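Local coordinates for protein CalS10 (PDB 6UK5) that probably transfers a methyl group from bound S-adenosylmethionine to an amino pentose during the biosynthesis of calicheamicin, at residues E21-V25 with E196-V200; L153-F158 with M217-Y223; F162-G168 with R181-R187; R190-E196 with Q211-M217. All coordinates share one frame; numbering follows the deposited sequence.

Interaction 1: E21-V25 with E196-V200; sequences EHAEV and ERWLV
Val25 lays its CG2 methyl over one face of the Trp198 indole, joining helix 20-32 to strand 191-202 of the largely antiparallel sheet that accompanies the Rossmann-type core of this methyltransferase. CG2 lies 3.6 Å from the centroid of the six-membered ring of Trp198, only 19° off the ring normal, the geometry of a CH-pi contact. A branched valine suits the spot because its second methyl serves a second neighbour: CG1 meets CG2 of Val200 at 4.1 Å. Trp198 sets out toward the helix, and with CG anti to the carbonyl carbon (chi1 -60°) the indole lies in the gap between the two axes, 10.7 Å apart at closest approach. Beside it, CD2 of His22 comes to 3.9 Å from CZ2 of Trp198, the two rings inclined obliquely. With an alanine in place of this tryptophan, a gap would probably open between helix and strand, leaving the Val25 methyl and the His22 ring without the surface they rest on.

Further out, Phe209 stacks on Trp198, while Phe18 gives its backbone N-H to ND1 of His22 and fixes the turn of the imidazole. Glu196 forms a salt bridge through OE2 with Arg181, which steadies its extended side chain. The side chain of His22 lies about 6 Å from the bound S-adenosylmethionine. The imidazole and carboxylate planes stand nearly perpendicular. Between the two residues a water donates to OE2 of Glu196 at 2.7 Å and sits in the imidazole plane, 3.1 Å from NE2 of His22.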
# COMPACT_ATOMS: atom_id res chain seq x y z
N GLU A 21 3.03 14.81 8.82
CA GLU A 21 2.66 13.74 7.90
C GLU A 21 2.00 12.59 8.64
O GLU A 21 0.93 12.10 8.24
CB GLU A 21 3.90 13.26 7.15
CG GLU A 21 4.21 14.06 5.90
CD GLU A 21 5.57 13.74 5.31
OE1 GLU A 21 6.56 13.70 6.07
OE2 GLU A 21 5.65 13.51 4.08
N HIS A 22 2.61 12.14 9.74
CA HIS A 22 2.05 11.02 10.50
C HIS A 22 0.66 11.35 11.02
O HIS A 22 -0.25 10.50 10.97
CB HIS A 22 2.98 10.66 11.66
CG HIS A 22 2.66 9.35 12.31
ND1 HIS A 22 3.05 9.04 13.59
CD2 HIS A 22 1.99 8.26 11.85
CE1 HIS A 22 2.64 7.82 13.89
NE2 HIS A 22 1.99 7.33 12.85
N ALA A 23 0.46 12.57 11.52
CA ALA A 23 -0.84 12.95 12.06
C ALA A 23 -1.94 12.84 11.01
O ALA A 23 -3.08 12.48 11.32
CB ALA A 23 -0.78 14.37 12.62
N GLU A 24 -1.60 13.14 9.75
CA GLU A 24 -2.60 13.15 8.69
C GLU A 24 -3.14 11.75 8.40
O GLU A 24 -4.33 11.59 8.09
CB GLU A 24 -1.99 13.76 7.43
CG GLU A 24 -2.94 13.90 6.25
CD GLU A 24 -2.21 14.14 4.95
OE1 GLU A 24 -1.04 14.57 5.00
OE2 GLU A 24 -2.82 13.89 3.89
N VAL A 25 -2.29 10.73 8.51
CA VAL A 25 -2.63 9.36 8.15
C VAL A 25 -2.80 8.47 9.37
O VAL A 25 -3.17 7.29 9.21
CB VAL A 25 -1.57 8.76 7.21
CG1 VAL A 25 -1.56 9.49 5.87
CG2 VAL A 25 -0.19 8.81 7.86
N GLU A 196 8.15 2.38 11.02
CA GLU A 196 7.05 2.55 10.07
C GLU A 196 7.55 3.28 8.84
O GLU A 196 8.35 4.22 8.94
CB GLU A 196 5.88 3.33 10.67
CG GLU A 196 4.90 2.48 11.44
CD GLU A 196 3.86 3.31 12.16
OE1 GLU A 196 4.15 4.48 12.47
OE2 GLU A 196 2.75 2.79 12.42
N ARG A 197 7.08 2.86 7.67
CA ARG A 197 7.43 3.51 6.41
C ARG A 197 6.18 3.64 5.56
O ARG A 197 5.54 2.64 5.22
CB ARG A 197 8.53 2.74 5.68
CG ARG A 197 9.87 2.93 6.36
CD ARG A 197 10.97 2.13 5.71
NE ARG A 197 11.77 2.98 4.84
CZ ARG A 197 12.99 2.68 4.40
NH1 ARG A 197 13.55 1.53 4.74
NH2 ARG A 197 13.63 3.53 3.61
N TRP A 198 5.84 4.88 5.22
CA TRP A 198 4.59 5.22 4.56
C TRP A 198 4.83 5.64 3.12
O TRP A 198 5.88 6.17 2.77
CB TRP A 198 3.90 6.37 5.31
CG TRP A 198 3.56 6.06 6.73
CD1 TRP A 198 4.43 6.02 7.78
CD2 TRP A 198 2.27 5.77 7.27
NE1 TRP A 198 3.75 5.72 8.94
CE2 TRP A 198 2.42 5.56 8.65
CE3 TRP A 198 0.99 5.67 6.71
CZ2 TRP A 198 1.35 5.26 9.49
CZ3 TRP A 198 -0.07 5.36 7.54
CH2 TRP A 198 0.12 5.16 8.91
N LEU A 199 3.82 5.39 2.28
CA LEU A 199 3.75 5.96 0.94
C LEU A 199 2.38 6.61 0.77
O LEU A 199 1.35 5.94 0.93
CB LEU A 199 3.96 4.89 -0.14
CG LEU A 199 5.37 4.38 -0.38
CD1 LEU A 199 5.32 3.23 -1.38
CD2 LEU A 199 6.28 5.48 -0.90
N VAL A 200 2.36 7.90 0.45
CA VAL A 200 1.13 8.62 0.16
C VAL A 200 1.20 9.14 -1.27
O VAL A 200 2.08 9.95 -1.60
CB VAL A 200 0.87 9.76 1.15
CG1 VAL A 200 -0.42 10.48 0.79
CG2 VAL A 200 0.77 9.22 2.56
O HOH W 1 0.80 4.47 13.38

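Interaction 2: L153-F158 with M217-Y223; sequences LEPWWF and MFTREEY
Trp156 and Met217 bring the two backbones nearest, their CA atoms 5.8 Å apart, where the loop leaving strand 149-153 passes the turn into helix 220-229 with no hydrogen bond between them. Met217 carries the middle of the contact. With CG trans to its backbone N (chi1 -176°), the flexible thioether runs between two aromatics, a pair of Met-aromatic contacts. SD meets the edge of the Trp157 indole, 4.0 Å from CE3, and approaches the Phe158 ring obliquely.

Tyr223, in the first turn of the helix, takes the other end of the loop. CH2 of Trp157 reaches the edge of its ring, 3.8 Å from CE2 of Tyr223, with the ring planes almost perpendicular. Pro155 CB packs 3.6 Å from CZ of Tyr223, and Leu153 CD2 lies 3.9 Å from CE1 of the same ring. The helix start is fixed by a capping box: Glu222 N donates to Thr219 OG1, and Thr219 N to Glu222 OE1 at 3.0 Å.

Across the contact, then, cohesion probably comes from close apolar packing and the polarisable sulfur and rings, while Thr219 and Glu222 bond to each other and the Tyr223 hydroxyl to Asn126.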
# COMPACT_ATOMS: atom_id res chain seq x y z
N LEU A 153 -6.00 3.84 32.48
CA LEU A 153 -4.74 3.73 31.76
C LEU A 153 -4.71 2.43 30.99
O LEU A 153 -4.84 1.35 31.59
CB LEU A 153 -3.56 3.82 32.74
CG LEU A 153 -2.15 3.92 32.17
CD1 LEU A 153 -1.34 4.87 33.03
CD2 LEU A 153 -1.49 2.55 32.12
N GLU A 154 -4.55 2.52 29.67
CA GLU A 154 -4.41 1.34 28.84
C GLU A 154 -2.93 1.02 28.70
O GLU A 154 -2.21 1.76 28.01
CB GLU A 154 -5.04 1.57 27.47
CG GLU A 154 -5.08 0.33 26.59
CD GLU A 154 -5.57 0.62 25.19
OE1 GLU A 154 -6.03 1.76 24.94
OE2 GLU A 154 -5.49 -0.28 24.33
N PRO A 155 -2.43 -0.05 29.31
CA PRO A 155 -1.00 -0.35 29.23
C PRO A 155 -0.64 -1.18 28.00
O PRO A 155 -1.48 -1.86 27.41
CB PRO A 155 -0.75 -1.16 30.51
CG PRO A 155 -2.02 -1.93 30.67
CD PRO A 155 -3.13 -1.02 30.18
N TRP A 156 0.63 -1.10 27.63
CA TRP A 156 1.18 -2.00 26.63
C TRP A 156 1.55 -3.34 27.24
O TRP A 156 2.17 -3.40 28.30
CB TRP A 156 2.41 -1.35 25.98
CG TRP A 156 3.16 -2.24 25.03
CD1 TRP A 156 4.47 -2.62 25.14
CD2 TRP A 156 2.67 -2.86 23.83
NE1 TRP A 156 4.82 -3.43 24.09
CE2 TRP A 156 3.73 -3.60 23.27
CE3 TRP A 156 1.43 -2.86 23.18
CZ2 TRP A 156 3.59 -4.33 22.09
CZ3 TRP A 156 1.29 -3.60 22.01
CH2 TRP A 156 2.37 -4.32 21.48
N TRP A 157 1.17 -4.41 26.55
CA TRP A 157 1.60 -5.76 26.86
C TRP A 157 2.06 -6.37 25.55
O TRP A 157 1.71 -5.88 24.47
CB TRP A 157 0.50 -6.65 27.48
CG TRP A 157 -0.16 -6.15 28.74
CD1 TRP A 157 -1.49 -5.90 28.93
CD2 TRP A 157 0.49 -5.80 29.98
NE1 TRP A 157 -1.72 -5.46 30.21
CE2 TRP A 157 -0.52 -5.38 30.87
CE3 TRP A 157 1.82 -5.82 30.42
CZ2 TRP A 157 -0.24 -4.98 32.18
CZ3 TRP A 157 2.09 -5.42 31.71
CH2 TRP A 157 1.07 -5.01 32.58
N PHE A 158 2.83 -7.44 25.62
CA PHE A 158 3.22 -8.07 24.37
C PHE A 158 2.09 -8.98 23.87
O PHE A 158 1.62 -9.83 24.63
CB PHE A 158 4.49 -8.90 24.54
CG PHE A 158 5.71 -8.08 24.84
CD1 PHE A 158 6.15 -7.12 23.94
CD2 PHE A 158 6.44 -8.29 26.00
CE1 PHE A 158 7.29 -6.38 24.20
CE2 PHE A 158 7.57 -7.54 26.27
CZ PHE A 158 8.00 -6.59 25.37
N MET A 217 7.54 -1.49 27.76
CA MET A 217 6.59 -2.09 28.68
C MET A 217 6.96 -1.78 30.13
O MET A 217 8.13 -1.56 30.46
CB MET A 217 6.55 -3.61 28.53
CG MET A 217 5.50 -4.28 29.39
SD MET A 217 5.67 -6.07 29.45
CE MET A 217 6.92 -6.16 30.74
N PHE A 218 5.95 -1.77 30.99
CA PHE A 218 6.14 -1.77 32.44
C PHE A 218 5.34 -2.92 33.02
O PHE A 218 4.37 -3.40 32.43
CB PHE A 218 5.73 -0.43 33.03
CG PHE A 218 6.43 0.74 32.41
CD1 PHE A 218 7.78 0.95 32.64
CD2 PHE A 218 5.76 1.59 31.55
CE1 PHE A 218 8.44 2.02 32.05
CE2 PHE A 218 6.41 2.66 30.96
CZ PHE A 218 7.75 2.87 31.20
N THR A 219 5.76 -3.37 34.20
CA THR A 219 5.16 -4.55 34.81
C THR A 219 3.97 -4.17 35.68
O THR A 219 3.81 -3.02 36.10
CB THR A 219 6.19 -5.29 35.66
OG1 THR A 219 6.86 -4.37 36.53
CG2 THR A 219 7.22 -5.97 34.78
N ARG A 220 3.11 -5.17 35.92
CA ARG A 220 2.02 -5.00 36.88
C ARG A 220 2.55 -4.52 38.22
O ARG A 220 1.96 -3.64 38.86
CB ARG A 220 1.27 -6.33 37.03
CG ARG A 220 0.23 -6.38 38.13
CD ARG A 220 -0.87 -5.35 37.96
NE ARG A 220 -1.98 -5.65 38.86
CZ ARG A 220 -2.94 -6.53 38.60
NH1 ARG A 220 -2.94 -7.21 37.46
NH2 ARG A 220 -3.91 -6.74 39.48
N GLU A 221 3.67 -5.09 38.67
CA GLU A 221 4.28 -4.65 39.92
C GLU A 221 4.71 -3.19 39.84
O GLU A 221 4.64 -2.46 40.84
CB GLU A 221 5.49 -5.54 40.23
CG GLU A 221 5.99 -5.45 41.66
CD GLU A 221 6.87 -6.62 42.03
OE1 GLU A 221 7.85 -6.89 41.30
OE2 GLU A 221 6.57 -7.27 43.06
N GLU A 222 5.17 -2.75 38.67
CA GLU A 222 5.64 -1.37 38.53
C GLU A 222 4.47 -0.40 38.50
O GLU A 222 4.49 0.63 39.18
CB GLU A 222 6.49 -1.26 37.26
CG GLU A 222 7.98 -1.32 37.55
CD GLU A 222 8.78 -1.92 36.41
OE1 GLU A 222 8.22 -2.06 35.30
OE2 GLU A 222 9.96 -2.27 36.62
N TYR A 223 3.43 -0.70 37.72
CA TYR A 223 2.23 0.12 37.74
C TYR A 223 1.65 0.22 39.14
O TYR A 223 1.40 1.31 39.66
CB TYR A 223 1.17 -0.44 36.78
CG TYR A 223 1.50 -0.35 35.30
CD1 TYR A 223 1.60 0.88 34.67
CD2 TYR A 223 1.67 -1.49 34.53
CE1 TYR A 223 1.88 0.97 33.32
CE2 TYR A 223 1.96 -1.41 33.18
CZ TYR A 223 2.06 -0.18 32.58
OH TYR A 223 2.34 -0.09 31.23

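Interaction 3: F162-G168 with R181-R187; sequences FIDGYVG and RVSRSTR
Arg187 reaches across to the loop before strand 165-174, donating from NH1 to the backbone O of Phe162 at 3.0 Å. The bond lies in the carbonyl plane and within 6° of the guanidinium plane. A long, extended arginine suits this place because it can carry its guanidinium as far as Phe162 O; its backbone N separately donates to Asp164 O at 2.9 Å, so the loop is held at two points. Antiparallel pairing of strands 165-174 and 177-188 follows. Tyr166 and Ser185 form a hydrogen-bonded pair with bonds in both directions, as do Gly168 and Ser183.

Small residues suit the Gly168-Ser183 pair: Ser183 OG rests 3.5 Å from CA of Gly168, which has no side chain. Phe162 brings its ring to strand 177-188, with Ser185 O at the ring edge and CG trans to N (chi1 180°). Its CE2 packs 3.7 Å from CB of Arg187, and its CZ 3.9 Å from CB of Ser185. On the face that carries Val167, CG2 of that residue touches the aliphatic part of Arg184 at CG, 3.9 Å away. Arg184 continues to the backbone carbonyls of Asp202 and Ala203 of the second subunit, and Arg187 makes a cation-pi contact with Phe158.

Backbone bonds thus set the pairing, while Arg184 and Arg187 use their aliphatic stems for packing and spend their charged ends on the loop, a nearby ring and the subunit interface.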
# COMPACT_ATOMS: atom_id res chain seq x y z
N PHE A 162 3.64 -12.05 19.42
CA PHE A 162 4.79 -11.19 19.14
C PHE A 162 5.89 -11.61 20.10
O PHE A 162 6.06 -11.04 21.18
CB PHE A 162 4.41 -9.72 19.28
CG PHE A 162 5.53 -8.77 19.02
CD1 PHE A 162 6.27 -8.85 17.85
CD2 PHE A 162 5.83 -7.77 19.92
CE1 PHE A 162 7.30 -7.96 17.60
CE2 PHE A 162 6.86 -6.88 19.68
CZ PHE A 162 7.59 -6.97 18.51
N ILE A 163 6.63 -12.62 19.70
CA ILE A 163 7.79 -13.12 20.45
C ILE A 163 9.06 -12.38 20.07
O ILE A 163 9.77 -11.87 20.95
CB ILE A 163 7.88 -14.65 20.23
CG1 ILE A 163 6.53 -15.27 20.65
CG2 ILE A 163 9.04 -15.23 21.01
CD1 ILE A 163 6.30 -16.68 20.20
N ASP A 164 9.39 -12.33 18.78
CA ASP A 164 10.59 -11.63 18.32
C ASP A 164 10.22 -10.47 17.40
O ASP A 164 10.31 -9.31 17.81
CB ASP A 164 11.54 -12.60 17.61
CG ASP A 164 12.90 -11.98 17.34
OD1 ASP A 164 13.05 -10.76 17.57
OD2 ASP A 164 13.81 -12.71 16.91
N GLY A 165 9.81 -10.76 16.17
CA GLY A 165 9.59 -9.73 15.18
C GLY A 165 8.22 -9.84 14.55
O GLY A 165 7.58 -10.89 14.54
N TYR A 166 7.78 -8.70 14.00
CA TYR A 166 6.49 -8.57 13.33
C TYR A 166 6.60 -7.61 12.16
O TYR A 166 7.19 -6.53 12.30
CB TYR A 166 5.41 -8.06 14.30
CG TYR A 166 4.12 -7.66 13.60
CD1 TYR A 166 3.22 -8.61 13.14
CD2 TYR A 166 3.81 -6.32 13.41
CE1 TYR A 166 2.04 -8.23 12.50
CE2 TYR A 166 2.64 -5.94 12.77
CZ TYR A 166 1.76 -6.89 12.33
OH TYR A 166 0.60 -6.49 11.70
N VAL A 167 6.03 -8.00 11.03
CA VAL A 167 5.98 -7.16 9.83
C VAL A 167 4.51 -6.97 9.49
O VAL A 167 3.80 -7.94 9.21
CB VAL A 167 6.75 -7.77 8.65
CG1 VAL A 167 6.34 -7.08 7.35
CG2 VAL A 167 8.24 -7.60 8.87
N GLY A 168 4.06 -5.72 9.50
CA GLY A 168 2.70 -5.40 9.13
C GLY A 168 2.67 -4.66 7.81
O GLY A 168 3.68 -4.16 7.34
N ARG A 181 1.40 1.51 3.92
CA ARG A 181 2.27 1.47 5.09
C ARG A 181 2.85 0.08 5.24
O ARG A 181 2.12 -0.92 5.16
CB ARG A 181 1.52 1.84 6.37
CG ARG A 181 2.47 2.17 7.52
CD ARG A 181 1.79 2.04 8.86
NE ARG A 181 1.49 0.65 9.17
CZ ARG A 181 0.82 0.25 10.25
NH1 ARG A 181 0.36 1.14 11.12
NH2 ARG A 181 0.61 -1.05 10.45
N VAL A 182 4.16 0.01 5.47
CA VAL A 182 4.84 -1.22 5.86
C VAL A 182 5.49 -0.94 7.20
O VAL A 182 6.21 0.05 7.35
CB VAL A 182 5.89 -1.65 4.83
CG1 VAL A 182 6.62 -2.90 5.31
CG2 VAL A 182 5.25 -1.87 3.47
N SER A 183 5.24 -1.81 8.18
CA SER A 183 5.78 -1.63 9.51
C SER A 183 6.60 -2.84 9.91
O SER A 183 6.43 -3.94 9.37
CB SER A 183 4.67 -1.40 10.54
OG SER A 183 3.87 -2.55 10.70
N ARG A 184 7.50 -2.63 10.86
CA ARG A 184 8.31 -3.71 11.40
C ARG A 184 8.66 -3.39 12.84
O ARG A 184 9.22 -2.32 13.12
CB ARG A 184 9.57 -3.89 10.56
CG ARG A 184 10.40 -5.09 10.91
CD ARG A 184 11.62 -5.11 10.02
NE ARG A 184 12.54 -6.18 10.38
CZ ARG A 184 13.52 -6.01 11.26
NH1 ARG A 184 13.67 -4.84 11.87
NH2 ARG A 184 14.35 -7.00 11.55
N SER A 185 8.32 -4.30 13.74
CA SER A 185 8.58 -4.17 15.16
C SER A 185 9.37 -5.37 15.64
O SER A 185 9.05 -6.51 15.29
CB SER A 185 7.29 -4.04 15.97
OG SER A 185 6.37 -3.16 15.33
N THR A 186 10.40 -5.12 16.44
CA THR A 186 11.19 -6.17 17.05
C THR A 186 11.18 -5.95 18.55
O THR A 186 11.05 -4.83 19.04
CB THR A 186 12.63 -6.19 16.52
OG1 THR A 186 13.27 -4.94 16.81
CG2 THR A 186 12.64 -6.43 15.02
N ARG A 187 11.32 -7.05 19.29
CA ARG A 187 11.23 -7.03 20.74
C ARG A 187 12.55 -7.49 21.34
O ARG A 187 13.18 -8.43 20.85
CB ARG A 187 10.08 -7.95 21.18
CG ARG A 187 9.94 -8.17 22.66
CD ARG A 187 8.85 -9.21 22.91
NE ARG A 187 9.00 -9.87 24.21
CZ ARG A 187 8.21 -10.84 24.65
NH1 ARG A 187 7.20 -11.27 23.90
NH2 ARG A 187 8.43 -11.38 25.84

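Interaction 4: R190-E196 with Q211-M217; sequences RVTRMEE and QVGLLTM
Arg190 and Thr216 cross obliquely at the open end of the beta hairpin formed by strands 191-202 and 206-216, with CD of Arg190 3.9 Å from CG2 of Thr216. Here Arg190 O also accepts from Met217 N at 2.8 Å, the last rung before the chain leaves the sheet. Arg190 CG sits between the backbone N and the carbonyl carbon (chi1 44°), which leads the chain past Thr216 and on to Glu222, its salt-bridge partner. Replacing this arginine by an alanine would probably leave the Glu222 carboxylate without its charged mate and uncover the Thr216 methyl.

Further along, side chains alternate between the faces. On the face of Val191, Arg193 and Glu195, apolar branches of the partner strand fit among longer stems: Leu214 CD2 lies 4.2 Å from CG1 of Val191, and the Arg193 guanidinium extends obliquely past Val212, its NH2 3.7 Å from CG2. Val212 CG2 also meets Glu195 CG at 4.0 Å, so one beta-branched residue touches two charged side chains.

The face of Thr192, Met194 and Glu196 is turned to the S-adenosylmethionine side, and the side chain of Leu215 there lies about 7 Å from the bound S-adenosylmethionine. At its far end the Glu196 carboxylate and Gln211 amide lie with their planes 11° apart. Gly213, without a side chain, suits the place opposite Met194, whose bent thioether carries CE to 3.9 Å from CB of Leu215.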
# COMPACT_ATOMS: atom_id res chain seq x y z
N ARG A 190 11.94 -5.35 27.59
CA ARG A 190 10.67 -4.63 27.62
C ARG A 190 10.52 -3.64 26.48
O ARG A 190 9.50 -2.95 26.40
CB ARG A 190 10.50 -3.91 28.97
CG ARG A 190 11.75 -3.19 29.46
CD ARG A 190 11.55 -2.41 30.76
NE ARG A 190 10.88 -3.19 31.80
CZ ARG A 190 11.04 -3.00 33.10
NH1 ARG A 190 11.89 -2.08 33.56
NH2 ARG A 190 10.37 -3.75 33.97
N VAL A 191 11.51 -3.55 25.59
CA VAL A 191 11.54 -2.52 24.56
C VAL A 191 11.09 -3.11 23.23
O VAL A 191 11.48 -4.22 22.86
CB VAL A 191 12.95 -1.92 24.43
CG1 VAL A 191 12.96 -0.79 23.40
CG2 VAL A 191 13.48 -1.49 25.78
N THR A 192 10.24 -2.37 22.51
CA THR A 192 9.82 -2.72 21.17
C THR A 192 10.26 -1.60 20.23
O THR A 192 9.97 -0.43 20.50
CB THR A 192 8.30 -2.94 21.08
OG1 THR A 192 7.84 -3.59 22.26
CG2 THR A 192 7.97 -3.80 19.87
N ARG A 193 10.94 -1.95 19.15
CA ARG A 193 11.45 -0.97 18.20
C ARG A 193 10.49 -0.93 17.01
O ARG A 193 10.48 -1.84 16.18
CB ARG A 193 12.87 -1.29 17.74
CG ARG A 193 13.43 -0.23 16.80
CD ARG A 193 14.87 -0.47 16.40
NE ARG A 193 15.21 0.32 15.22
CZ ARG A 193 14.86 -0.03 13.98
NH1 ARG A 193 14.19 -1.15 13.78
NH2 ARG A 193 15.19 0.74 12.95
N MET A 194 9.72 0.15 16.92
CA MET A 194 8.71 0.34 15.90
C MET A 194 9.28 1.14 14.74
O MET A 194 9.64 2.31 14.90
CB MET A 194 7.50 1.05 16.50
CG MET A 194 6.71 0.20 17.49
SD MET A 194 5.23 1.03 18.09
CE MET A 194 5.96 2.40 19.00
N GLU A 195 9.38 0.51 13.57
CA GLU A 195 9.79 1.16 12.33
C GLU A 195 8.60 1.18 11.38
O GLU A 195 8.10 0.12 10.99
CB GLU A 195 10.97 0.44 11.68
CG GLU A 195 11.61 1.23 10.54
CD GLU A 195 12.56 0.40 9.71
OE1 GLU A 195 13.00 -0.66 10.19
OE2 GLU A 195 12.87 0.81 8.57
N GLU A 196 8.15 2.38 11.02
CA GLU A 196 7.05 2.55 10.07
C GLU A 196 7.55 3.28 8.84
O GLU A 196 8.35 4.22 8.94
CB GLU A 196 5.88 3.33 10.67
CG GLU A 196 4.90 2.48 11.44
CD GLU A 196 3.86 3.31 12.16
OE1 GLU A 196 4.15 4.48 12.47
OE2 GLU A 196 2.75 2.79 12.42
N GLN A 211 9.73 6.54 9.96
CA GLN A 211 9.78 6.83 11.39
C GLN A 211 10.33 5.63 12.15
O GLN A 211 10.24 4.49 11.69
CB GLN A 211 8.39 7.15 11.96
CG GLN A 211 7.53 8.04 11.10
CD GLN A 211 6.08 8.02 11.55
OE1 GLN A 211 5.52 9.06 11.90
NE2 GLN A 211 5.47 6.84 11.56
N VAL A 212 10.91 5.91 13.32
CA VAL A 212 11.22 4.87 14.30
C VAL A 212 10.71 5.32 15.67
O VAL A 212 10.82 6.51 16.02
CB VAL A 212 12.73 4.55 14.37
CG1 VAL A 212 13.02 3.69 15.61
CG2 VAL A 212 13.18 3.85 13.11
N GLY A 213 10.14 4.39 16.42
CA GLY A 213 9.66 4.67 17.76
C GLY A 213 10.00 3.54 18.71
O GLY A 213 10.19 2.39 18.30
N LEU A 214 10.08 3.88 19.99
CA LEU A 214 10.36 2.92 21.04
C LEU A 214 9.14 2.85 21.95
O LEU A 214 8.70 3.88 22.47
CB LEU A 214 11.58 3.28 21.89
CG LEU A 214 12.99 3.28 21.29
CD1 LEU A 214 14.02 3.31 22.42
CD2 LEU A 214 13.22 2.09 20.38
N LEU A 215 8.62 1.64 22.16
CA LEU A 215 7.56 1.40 23.12
C LEU A 215 8.13 0.52 24.22
O LEU A 215 8.62 -0.58 23.95
CB LEU A 215 6.37 0.73 22.45
CG LEU A 215 4.97 0.88 23.05
CD1 LEU A 215 4.49 2.32 22.97
CD2 LEU A 215 4.00 -0.04 22.33
N THR A 216 8.07 1.01 25.46
CA THR A 216 8.65 0.33 26.61
C THR A 216 7.56 -0.18 27.53
O THR A 216 6.74 0.60 28.03
CB THR A 216 9.60 1.27 27.36
OG1 THR A 216 10.63 1.73 26.46
CG2 THR A 216 10.24 0.55 28.54
N MET A 217 7.54 -1.49 27.76
CA MET A 217 6.59 -2.09 28.68
C MET A 217 6.96 -1.78 30.13
O MET A 217 8.13 -1.56 30.46
CB MET A 217 6.55 -3.61 28.53
CG MET A 217 5.50 -4.28 29.39
SD MET A 217 5.67 -6.07 29.45
CE MET A 217 6.92 -6.16 30.74
O HOH W 2 7.80 -2.87 24.56

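Interactions 1, 3 and 4 lie on one largely antiparallel sheet. Strand 191-202 is its shared member, pairing with 206-216 in interaction 4 and with 177-188, the inner strand of interaction 3; the centres of interactions 3 and 4 are about 10 Å apart. Interaction 1 brings helix 20-32 to the same strand and shares Glu196 with interaction 4. Interaction 2, its centre about 27 Å from that of interaction 1, joins the two chain passages between this sheet and the Rossmann-type core, and shares Met217 with interaction 4. Along the chain interactions 3 and 4 follow in series, both nested inside interaction 2. Together they are consistent with a sheet held beside the S-adenosylmethionine site.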